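Local structure of glycosylation Associate Protein 1 (Streptococcus agalactiae serotype V, 6OYC) at residues Met1-Trp15 against Asp228-Ile242. The protein probably takes part, with its partners Gap2 and Gap3, in the glycosylation and accessory Sec-dependent secretion of cell-surface glycoproteins. Numbering follows the deposited sequence.
Sequences MFHFIPSWYNENRTW and DTIIVSFNQVHNAFI. With SO4 (sulfate ion), chain J.
Asp228 receives both the chain terminus and an imidazole: Met1 N forms a salt bridge with OD1 (2.8 Å), while His3 NE2 donates to OD2 almost straight, within the plane of its own ring but from well above the carboxylate, the two planes 59° apart. Tyr219 OH is hydrogen-bonded to His3 ND1, so the ring's rotation is probably fixed, and Ser225 N is also hydrogen-bonded to Asp228 OD2. Strands 2-5 and 229-233 then run parallel, joined by five backbone hydrogen bonds from Met1 O to Ser233 N. On one face Ile231 lies alongside Phe4 and sets its CD1 over a face of the Phe4 ring, 4.0 Å from the centroid; on the other, Ile5 and Ile242 meet tip to tip through their CD1 methyls (3.6 Å). Beyond the strands, Tyr9 OH and His238 ND1 share a short hydrogen bond (2.7 Å), the rings rim to rim. His238 NE2 donates in plane to Ser233 O, so both ring nitrogens are engaged. With CG of His238 between the backbone N and the carbonyl carbon (chi1 64°), Ile242 CD1 covers one ring face and Asn235 CB the opposite, both toward the rim. The pair is central to the N-terminal Rossmann-like sheet, consistent with a GT-B fold, with strands 48-52 and 250-255 flanking it and helix 208-223 packing against Ile230 and Trp15.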
ATOM      1  N   MET A   1       3.549  11.521  24.107  1.00 42.62           N
ATOM      2  CA  MET A   1       3.627  10.591  22.970  1.00 45.83           C
ATOM      3  C   MET A   1       2.522  10.768  21.916  1.00 42.70           C
ATOM      4  O   MET A   1       1.522  11.460  22.134  1.00 43.88           O
ATOM      5  CB  MET A   1       3.608   9.151  23.477  1.00 44.76           C
ATOM      6  CG  MET A   1       2.238   8.639  23.833  1.00 44.32           C
ATOM      7  SD  MET A   1       2.231   6.836  23.921  1.00 54.72           S
ATOM      8  CE  MET A   1       3.092   6.395  22.399  1.00 47.09           C
ATOM      9  N   PHE A   2       2.709  10.128  20.767  1.00 43.74           N
ATOM     10  CA  PHE A   2       1.851  10.315  19.599  1.00 43.07           C
ATOM     11  C   PHE A   2       1.203   8.993  19.216  1.00 45.25           C
ATOM     12  O   PHE A   2       1.907   8.004  18.959  1.00 45.42           O
ATOM     13  CB  PHE A   2       2.647  10.869  18.418  1.00 37.14           C
ATOM     14  CG  PHE A   2       3.182  12.251  18.653  1.00 42.16           C
ATOM     15  CD1 PHE A   2       2.429  13.366  18.319  1.00 40.93           C
ATOM     16  CD2 PHE A   2       4.436  12.437  19.225  1.00 41.17           C
ATOM     17  CE1 PHE A   2       2.917  14.645  18.547  1.00 43.68           C
ATOM     18  CE2 PHE A   2       4.932  13.705  19.447  1.00 40.68           C
ATOM     19  CZ  PHE A   2       4.181  14.813  19.103  1.00 41.30           C
ATOM     20  N   HIS A   3      -0.134   8.990  19.136  1.00 37.32           N
ATOM     21  CA  HIS A   3      -0.909   7.810  18.769  1.00 35.70           C
ATOM     22  C   HIS A   3      -1.371   7.956  17.322  1.00 38.70           C
ATOM     23  O   HIS A   3      -2.163   8.856  17.007  1.00 34.78           O
ATOM     24  CB  HIS A   3      -2.100   7.639  19.703  1.00 33.73           C
ATOM     25  CG  HIS A   3      -1.747   7.768  21.147  1.00 39.03           C
ATOM     26  ND1 HIS A   3      -1.608   6.678  21.976  1.00 39.99           N
ATOM     27  CD2 HIS A   3      -1.484   8.860  21.907  1.00 39.78           C
ATOM     28  CE1 HIS A   3      -1.287   7.091  23.189  1.00 41.73           C
ATOM     29  NE2 HIS A   3      -1.199   8.409  23.172  1.00 42.85           N
ATOM     30  N   PHE A   4      -0.879   7.071  16.447  1.00 32.25           N
ATOM     31  CA  PHE A   4      -1.243   7.106  15.035  1.00 32.76           C
ATOM     32  C   PHE A   4      -2.403   6.151  14.803  1.00 35.34           C
ATOM     33  O   PHE A   4      -2.363   4.994  15.242  1.00 35.16           O
ATOM     34  CB  PHE A   4      -0.065   6.714  14.138  1.00 33.93           C
ATOM     35  CG  PHE A   4       0.975   7.795  13.978  1.00 35.33           C
ATOM     36  CD1 PHE A   4       2.011   7.931  14.906  1.00 38.42           C
ATOM     37  CD2 PHE A   4       0.931   8.660  12.899  1.00 32.58           C
ATOM     38  CE1 PHE A   4       2.979   8.919  14.756  1.00 36.90           C
ATOM     39  CE2 PHE A   4       1.889   9.646  12.745  1.00 35.33           C
ATOM     40  CZ  PHE A   4       2.915   9.777  13.671  1.00 36.04           C
ATOM     41  N   ILE A   5      -3.439   6.624  14.119  1.00 33.68           N
ATOM     42  CA  ILE A   5      -4.541   5.738  13.765  1.00 30.13           C
ATOM     43  C   ILE A   5      -4.571   5.640  12.243  1.00 30.87           C
ATOM     44  O   ILE A   5      -4.924   6.623  11.579  1.00 31.37           O
ATOM     45  CB  ILE A   5      -5.879   6.234  14.322  1.00 29.92           C
ATOM     46  CG1 ILE A   5      -5.789   6.350  15.857  1.00 31.89           C
ATOM     47  CG2 ILE A   5      -6.999   5.315  13.871  1.00 30.13           C
ATOM     48  CD1 ILE A   5      -7.086   6.680  16.511  1.00 34.56           C
ATOM     49  N   PRO A   6      -4.215   4.489  11.659  1.00 29.96           N
ATOM     50  CA  PRO A   6      -4.162   4.358  10.198  1.00 30.18           C
ATOM     51  C   PRO A   6      -5.534   4.063   9.607  1.00 28.21           C
ATOM     52  O   PRO A   6      -6.509   3.813  10.315  1.00 29.43           O
ATOM     53  CB  PRO A   6      -3.223   3.156   9.995  1.00 26.99           C
ATOM     54  CG  PRO A   6      -3.536   2.274  11.172  1.00 30.42           C
ATOM     55  CD  PRO A   6      -3.856   3.226  12.338  1.00 28.12           C
ATOM     56  N   SER A   7      -5.581   4.081   8.277  1.00 27.40           N
ATOM     57  CA  SER A   7      -6.749   3.661   7.494  1.00 32.38           C
ATOM     58  C   SER A   7      -6.310   2.533   6.575  1.00 30.00           C
ATOM     59  O   SER A   7      -6.142   2.740   5.365  1.00 32.05           O
ATOM     60  CB  SER A   7      -7.354   4.825   6.680  1.00 27.97           C
ATOM     61  OG  SER A   7      -7.996   5.737   7.549  1.00 39.83           O
ATOM     62  N   TRP A   8      -6.064   1.369   7.152  1.00 28.82           N
ATOM     63  CA  TRP A   8      -5.570   0.254   6.352  1.00 33.07           C
ATOM     64  C   TRP A   8      -6.670  -0.778   6.222  1.00 32.87           C
ATOM     65  O   TRP A   8      -6.456  -1.971   6.469  1.00 34.71           O
ATOM     66  CB  TRP A   8      -4.322  -0.371   6.977  1.00 32.50           C
ATOM     67  CG  TRP A   8      -3.171   0.569   7.094  1.00 32.38           C
ATOM     68  CD1 TRP A   8      -2.947   1.708   6.360  1.00 31.58           C
ATOM     69  CD2 TRP A   8      -2.075   0.453   8.000  1.00 28.70           C
ATOM     70  NE1 TRP A   8      -1.773   2.315   6.768  1.00 31.06           N
ATOM     71  CE2 TRP A   8      -1.214   1.556   7.763  1.00 31.19           C
ATOM     72  CE3 TRP A   8      -1.732  -0.478   8.990  1.00 26.31           C
ATOM     73  CZ2 TRP A   8      -0.045   1.752   8.483  1.00 29.81           C
ATOM     74  CZ3 TRP A   8      -0.558  -0.289   9.694  1.00 27.90           C
ATOM     75  CH2 TRP A   8       0.263   0.825   9.449  1.00 30.57           C
ATOM     76  N   TYR A   9      -7.853  -0.293   5.866  1.00 28.97           N
ATOM     77  CA  TYR A   9      -9.097  -1.033   5.890  1.00 31.31           C
ATOM     78  C   TYR A   9      -9.265  -1.846   4.607  1.00 35.24           C
ATOM     79  O   TYR A   9      -8.537  -1.676   3.622  1.00 38.13           O
ATOM     80  CB  TYR A   9     -10.264  -0.066   6.070  1.00 27.50           C
ATOM     81  CG  TYR A   9     -10.200   0.654   7.379  1.00 32.36           C
ATOM     82  CD1 TYR A   9     -10.094  -0.066   8.565  1.00 31.17           C
ATOM     83  CD2 TYR A   9     -10.213   2.045   7.447  1.00 30.44           C
ATOM     84  CE1 TYR A   9     -10.029   0.555   9.776  1.00 29.24           C
ATOM     85  CE2 TYR A   9     -10.138   2.689   8.687  1.00 32.22           C
ATOM     86  CZ  TYR A   9     -10.051   1.928   9.848  1.00 30.89           C
ATOM     87  OH  TYR A   9      -9.976   2.510  11.097  1.00 30.33           O
ATOM     88  N   ASN A  10     -10.252  -2.738   4.632  1.00 32.89           N
ATOM     89  CA  ASN A  10     -10.656  -3.510   3.466  1.00 34.75           C
ATOM     90  C   ASN A  10     -11.807  -2.775   2.798  1.00 36.69           C
ATOM     91  O   ASN A  10     -12.790  -2.426   3.458  1.00 38.36           O
ATOM     92  CB  ASN A  10     -11.064  -4.927   3.879  1.00 36.57           C
ATOM     93  CG  ASN A  10     -11.530  -5.798   2.709  1.00 38.75           C
ATOM     94  OD1 ASN A  10     -12.277  -5.358   1.835  1.00 43.74           O
ATOM     95  ND2 ASN A  10     -11.119  -7.065   2.723  1.00 26.66           N
ATOM     96  N   GLU A  11     -11.669  -2.542   1.490  1.00 39.62           N
ATOM     97  CA  GLU A  11     -12.645  -1.775   0.719  1.00 44.28           C
ATOM     98  C   GLU A  11     -14.049  -2.359   0.817  1.00 43.16           C
ATOM     99  O   GLU A  11     -15.037  -1.619   0.826  1.00 47.73           O
ATOM    100  CB  GLU A  11     -12.219  -1.741  -0.749  1.00 52.23           C
ATOM    101  CG  GLU A  11     -12.181  -0.375  -1.375  1.00 61.83           C
ATOM    102  CD  GLU A  11     -11.661  -0.418  -2.797  1.00 67.18           C
ATOM    103  OE1 GLU A  11     -11.706  -1.497  -3.442  1.00 67.24           O
ATOM    104  OE2 GLU A  11     -11.195   0.637  -3.267  1.00 77.22           O
ATOM    105  N   ASN A  12     -14.167  -3.680   0.826  1.00 40.75           N
ATOM    106  CA  ASN A  12     -15.471  -4.321   0.756  1.00 45.29           C
ATOM    107  C   ASN A  12     -15.977  -4.800   2.105  1.00 42.88           C
ATOM    108  O   ASN A  12     -17.102  -5.295   2.185  1.00 49.71           O
ATOM    109  CB  ASN A  12     -15.407  -5.470  -0.244  1.00 46.89           C
ATOM    110  CG  ASN A  12     -14.989  -4.982  -1.612  1.00 55.51           C
ATOM    111  OD1 ASN A  12     -15.585  -4.036  -2.136  1.00 54.23           O
ATOM    112  ND2 ASN A  12     -13.935  -5.571  -2.174  1.00 54.02           N
ATOM    113  N   ARG A  13     -15.194  -4.622   3.161  1.00 38.35           N
ATOM    114  CA  ARG A  13     -15.558  -5.073   4.497  1.00 33.53           C
ATOM    115  C   ARG A  13     -14.628  -4.329   5.456  1.00 35.77           C
ATOM    116  O   ARG A  13     -13.541  -4.820   5.788  1.00 33.57           O
ATOM    117  CB  ARG A  13     -15.421  -6.604   4.586  1.00 31.65           C
ATOM    118  CG  ARG A  13     -16.015  -7.261   5.825  1.00 33.19           C
ATOM    119  CD  ARG A  13     -15.680  -8.766   5.855  1.00 24.83           C
ATOM    120  NE  ARG A  13     -15.716  -9.311   7.212  1.00 28.34           N
ATOM    121  CZ  ARG A  13     -15.397 -10.566   7.534  1.00 30.17           C
ATOM    122  NH1 ARG A  13     -15.013 -11.410   6.584  1.00 27.74           N
ATOM    123  NH2 ARG A  13     -15.427 -10.969   8.815  1.00 25.10           N
ATOM    124  N   THR A  14     -15.058  -3.137   5.878  1.00 34.22           N
ATOM    125  CA  THR A  14     -14.162  -2.125   6.429  1.00 34.04           C
ATOM    126  C   THR A  14     -13.210  -2.691   7.472  1.00 32.35           C
ATOM    127  O   THR A  14     -11.997  -2.458   7.410  1.00 32.50           O
ATOM    128  CB  THR A  14     -14.973  -0.979   7.051  1.00 34.20           C
ATOM    129  OG1 THR A  14     -15.752  -0.356   6.039  1.00 37.97           O
ATOM    130  CG2 THR A  14     -14.058   0.086   7.691  1.00 29.70           C
ATOM    131  N   TRP A  15     -13.741  -3.408   8.457  1.00 31.02           N
ATOM    132  CA  TRP A  15     -12.969  -3.747   9.645  1.00 28.99           C
ATOM    133  C   TRP A  15     -12.200  -5.045   9.492  1.00 29.23           C
ATOM    134  O   TRP A  15     -11.644  -5.541  10.477  1.00 30.30           O
ATOM    135  CB  TRP A  15     -13.902  -3.783  10.869  1.00 27.57           C
ATOM    136  CG  TRP A  15     -14.771  -2.537  10.906  1.00 28.31           C
ATOM    137  CD1 TRP A  15     -16.101  -2.443  10.578  1.00 29.67           C
ATOM    138  CD2 TRP A  15     -14.353  -1.201  11.239  1.00 29.22           C
ATOM    139  NE1 TRP A  15     -16.533  -1.144  10.693  1.00 31.24           N
ATOM    140  CE2 TRP A  15     -15.483  -0.360  11.094  1.00 32.12           C
ATOM    141  CE3 TRP A  15     -13.140  -0.637  11.652  1.00 28.31           C
ATOM    142  CZ2 TRP A  15     -15.429   1.014  11.336  1.00 29.98           C
ATOM    143  CZ3 TRP A  15     -13.087   0.733  11.897  1.00 26.57           C
ATOM    144  CH2 TRP A  15     -14.226   1.541  11.735  1.00 29.68           C
ATOM    145  N   ASP A 228      -0.868  14.018  25.381  1.00 47.76           N
ATOM    146  CA  ASP A 228      -0.559  13.279  24.168  1.00 48.00           C
ATOM    147  C   ASP A 228      -1.256  13.904  22.966  1.00 44.98           C
ATOM    148  O   ASP A 228      -2.122  14.778  23.094  1.00 44.76           O
ATOM    149  CB  ASP A 228      -0.978  11.815  24.309  1.00 43.59           C
ATOM    150  CG  ASP A 228      -0.068  11.040  25.228  1.00 46.21           C
ATOM    151  OD1 ASP A 228       1.114  11.447  25.388  1.00 44.29           O
ATOM    152  OD2 ASP A 228      -0.537  10.014  25.771  1.00 44.64           O
ATOM    153  N   THR A 229      -0.866  13.437  21.782  1.00 41.57           N
ATOM    154  CA  THR A 229      -1.473  13.850  20.523  1.00 39.96           C
ATOM    155  C   THR A 229      -1.925  12.615  19.757  1.00 39.00           C
ATOM    156  O   THR A 229      -1.190  11.625  19.662  1.00 36.94           O
ATOM    157  CB  THR A 229      -0.496  14.675  19.679  1.00 43.89           C
ATOM    158  OG1 THR A 229      -0.237  15.920  20.339  1.00 46.56           O
ATOM    159  CG2 THR A 229      -1.046  14.936  18.248  1.00 37.62           C
ATOM    160  N   ILE A 230      -3.138  12.663  19.237  1.00 37.45           N
ATOM    161  CA  ILE A 230      -3.652  11.618  18.371  1.00 33.29           C
ATOM    162  C   ILE A 230      -3.557  12.130  16.949  1.00 35.84           C
ATOM    163  O   ILE A 230      -4.048  13.225  16.643  1.00 36.69           O
ATOM    164  CB  ILE A 230      -5.094  11.244  18.738  1.00 33.80           C
ATOM    165  CG1 ILE A 230      -5.160  10.752  20.181  1.00 34.44           C
ATOM    166  CG2 ILE A 230      -5.611  10.168  17.814  1.00 35.62           C
ATOM    167  CD1 ILE A 230      -6.541  10.408  20.613  1.00 36.77           C
ATOM    168  N   ILE A 231      -2.898  11.365  16.084  1.00 31.77           N
ATOM    169  CA  ILE A 231      -2.811  11.690  14.670  1.00 32.47           C
ATOM    170  C   ILE A 231      -3.699  10.709  13.932  1.00 33.41           C
ATOM    171  O   ILE A 231      -3.462   9.495  13.964  1.00 33.15           O
ATOM    172  CB  ILE A 231      -1.361  11.660  14.163  1.00 34.69           C
ATOM    173  CG1 ILE A 231      -0.532  12.695  14.958  1.00 32.87           C
ATOM    174  CG2 ILE A 231      -1.333  11.957  12.678  1.00 28.83           C
ATOM    175  CD1 ILE A 231       0.969  12.513  14.943  1.00 37.26           C
ATOM    176  N   VAL A 232      -4.752  11.233  13.311  1.00 33.35           N
ATOM    177  CA  VAL A 232      -5.818  10.426  12.737  1.00 31.31           C
ATOM    178  C   VAL A 232      -5.731  10.487  11.219  1.00 33.67           C
ATOM    179  O   VAL A 232      -5.774  11.570  10.619  1.00 32.43           O
ATOM    180  CB  VAL A 232      -7.208  10.885  13.207  1.00 36.73           C
ATOM    181  CG1 VAL A 232      -8.304  10.021  12.538  1.00 33.12           C
ATOM    182  CG2 VAL A 232      -7.305  10.820  14.728  1.00 34.65           C
ATOM    183  N   SER A 233      -5.622   9.318  10.609  1.00 30.83           N
ATOM    184  CA  SER A 233      -5.888   9.165   9.187  1.00 32.91           C
ATOM    185  C   SER A 233      -7.345   9.526   8.894  1.00 33.37           C
ATOM    186  O   SER A 233      -8.260   8.853   9.382  1.00 34.27           O
ATOM    187  CB  SER A 233      -5.597   7.714   8.803  1.00 29.94           C
ATOM    188  OG  SER A 233      -5.209   7.607   7.461  1.00 38.38           O
ATOM    189  N   PHE A 234      -7.578  10.591   8.126  1.00 33.02           N
ATOM    190  CA  PHE A 234      -8.955  11.042   7.904  1.00 33.37           C
ATOM    191  C   PHE A 234      -9.765   9.970   7.177  1.00 31.79           C
ATOM    192  O   PHE A 234      -9.431   9.588   6.054  1.00 36.00           O
ATOM    193  CB  PHE A 234      -8.985  12.349   7.100  1.00 32.82           C
ATOM    194  CG  PHE A 234     -10.367  12.962   6.986  1.00 33.69           C
ATOM    195  CD1 PHE A 234     -11.324  12.416   6.139  1.00 31.67           C
ATOM    196  CD2 PHE A 234     -10.704  14.087   7.722  1.00 31.52           C
ATOM    197  CE1 PHE A 234     -12.586  12.980   6.032  1.00 34.20           C
ATOM    198  CE2 PHE A 234     -11.960  14.654   7.618  1.00 33.22           C
ATOM    199  CZ  PHE A 234     -12.905  14.104   6.768  1.00 32.56           C
ATOM    200  N   ASN A 235     -10.854   9.520   7.794  1.00 29.08           N
ATOM    201  CA  ASN A 235     -11.703   8.516   7.177  1.00 31.05           C
ATOM    202  C   ASN A 235     -13.098   8.586   7.784  1.00 33.59           C
ATOM    203  O   ASN A 235     -13.248   8.538   9.012  1.00 36.18           O
ATOM    204  CB  ASN A 235     -11.101   7.117   7.375  1.00 32.35           C
ATOM    205  CG  ASN A 235     -11.572   6.142   6.335  1.00 31.96           C
ATOM    206  OD1 ASN A 235     -12.753   6.093   6.012  1.00 31.67           O
ATOM    207  ND2 ASN A 235     -10.644   5.371   5.781  1.00 34.29           N
ATOM    208  N   GLN A 236     -14.121   8.671   6.934  1.00 33.31           N
ATOM    209  CA  GLN A 236     -15.481   8.685   7.469  1.00 36.57           C
ATOM    210  C   GLN A 236     -15.851   7.393   8.192  1.00 33.65           C
ATOM    211  O   GLN A 236     -16.764   7.408   9.017  1.00 32.12           O
ATOM    212  CB  GLN A 236     -16.500   8.953   6.360  1.00 41.33           C
ATOM    213  CG  GLN A 236     -16.526   7.911   5.264  1.00 44.80           C
ATOM    214  CD  GLN A 236     -17.464   8.284   4.112  1.00 54.91           C
ATOM    215  OE1 GLN A 236     -17.019   8.493   2.977  1.00 53.47           O
ATOM    216  NE2 GLN A 236     -18.765   8.376   4.402  1.00 55.58           N
ATOM    217  N   VAL A 237     -15.175   6.274   7.924  1.00 34.44           N
ATOM    218  CA  VAL A 237     -15.546   5.053   8.646  1.00 31.55           C
ATOM    219  C   VAL A 237     -15.193   5.142  10.130  1.00 28.85           C
ATOM    220  O   VAL A 237     -15.749   4.383  10.929  1.00 32.02           O
ATOM    221  CB  VAL A 237     -14.903   3.799   8.011  1.00 32.02           C
ATOM    222  CG1 VAL A 237     -15.252   3.703   6.519  1.00 24.73           C
ATOM    223  CG2 VAL A 237     -13.379   3.814   8.202  1.00 28.56           C
ATOM    224  N   HIS A 238     -14.296   6.047  10.538  1.00 25.98           N
ATOM    225  CA  HIS A 238     -13.969   6.129  11.960  1.00 34.52           C
ATOM    226  C   HIS A 238     -13.889   7.541  12.553  1.00 33.21           C
ATOM    227  O   HIS A 238     -13.714   7.660  13.765  1.00 34.90           O
ATOM    228  CB  HIS A 238     -12.648   5.384  12.242  1.00 31.88           C
ATOM    229  CG  HIS A 238     -11.452   5.983  11.572  1.00 33.02           C
ATOM    230  ND1 HIS A 238     -10.379   5.218  11.165  1.00 32.21           N
ATOM    231  CD2 HIS A 238     -11.151   7.264  11.242  1.00 33.09           C
ATOM    232  CE1 HIS A 238      -9.470   6.003  10.612  1.00 32.26           C
ATOM    233  NE2 HIS A 238      -9.909   7.251  10.655  1.00 31.79           N
ATOM    234  N   ASN A 239     -14.003   8.597  11.749  1.00 33.12           N
ATOM    235  CA  ASN A 239     -13.883   9.952  12.272  1.00 33.79           C
ATOM    236  C   ASN A 239     -14.865  10.210  13.407  1.00 38.07           C
ATOM    237  O   ASN A 239     -14.526  10.888  14.382  1.00 40.61           O
ATOM    238  CB  ASN A 239     -14.120  10.963  11.157  1.00 32.40           C
ATOM    239  CG  ASN A 239     -12.929  11.133  10.264  1.00 35.58           C
ATOM    240  OD1 ASN A 239     -11.831  10.654  10.563  1.00 34.76           O
ATOM    241  ND2 ASN A 239     -13.134  11.815   9.139  1.00 34.68           N
ATOM    242  N   ALA A 240     -16.083   9.669  13.305  1.00 33.03           N
ATOM    243  CA  ALA A 240     -17.137  10.062  14.230  1.00 37.98           C
ATOM    244  C   ALA A 240     -16.838   9.594  15.650  1.00 42.20           C
ATOM    245  O   ALA A 240     -17.032  10.353  16.609  1.00 48.59           O
ATOM    246  CB  ALA A 240     -18.496   9.539  13.759  1.00 29.81           C
ATOM    247  N   PHE A 241     -16.342   8.372  15.820  1.00 38.32           N
ATOM    248  CA  PHE A 241     -16.043   7.953  17.185  1.00 43.32           C
ATOM    249  C   PHE A 241     -14.603   8.225  17.608  1.00 42.75           C
ATOM    250  O   PHE A 241     -14.294   8.088  18.791  1.00 45.66           O
ATOM    251  CB  PHE A 241     -16.399   6.467  17.411  1.00 36.34           C
ATOM    252  CG  PHE A 241     -15.632   5.494  16.547  1.00 34.73           C
ATOM    253  CD1 PHE A 241     -14.396   5.007  16.946  1.00 35.22           C
ATOM    254  CD2 PHE A 241     -16.176   5.030  15.369  1.00 32.00           C
ATOM    255  CE1 PHE A 241     -13.708   4.087  16.179  1.00 32.97           C
ATOM    256  CE2 PHE A 241     -15.491   4.111  14.587  1.00 37.44           C
ATOM    257  CZ  PHE A 241     -14.250   3.639  14.995  1.00 34.44           C
ATOM    258  N   ILE A 242     -13.720   8.631  16.708  1.00 40.84           N
ATOM    259  CA  ILE A 242     -12.366   9.021  17.098  1.00 41.17           C
ATOM    260  C   ILE A 242     -12.269  10.520  17.324  1.00 44.95           C
ATOM    261  O   ILE A 242     -11.726  10.971  18.330  1.00 46.24           O
ATOM    262  CB  ILE A 242     -11.331   8.558  16.048  1.00 44.00           C
ATOM    263  CG1 ILE A 242     -11.224   7.038  16.006  1.00 39.36           C
ATOM    264  CG2 ILE A 242      -9.958   9.139  16.367  1.00 39.03           C
ATOM    265  CD1 ILE A 242     -10.293   6.589  14.898  1.00 40.73           C
TER
HETATM  266  S   SO4 J 607     -13.593   9.994   3.126  1.00 49.78           S
HETATM  267  O1  SO4 J 607     -13.133   9.670   4.480  1.00 38.34           O
HETATM  268  O2  SO4 J 607     -14.919  10.617   3.169  1.00 45.38           O
HETATM  269  O3  SO4 J 607     -12.642  10.935   2.499  1.00 44.78           O
HETATM  270  O4  SO4 J 607     -13.626   8.763   2.312  1.00 55.63           O
HETATM  271  O   HOH W   1      -3.510   5.564   6.814  1.00 29.07           O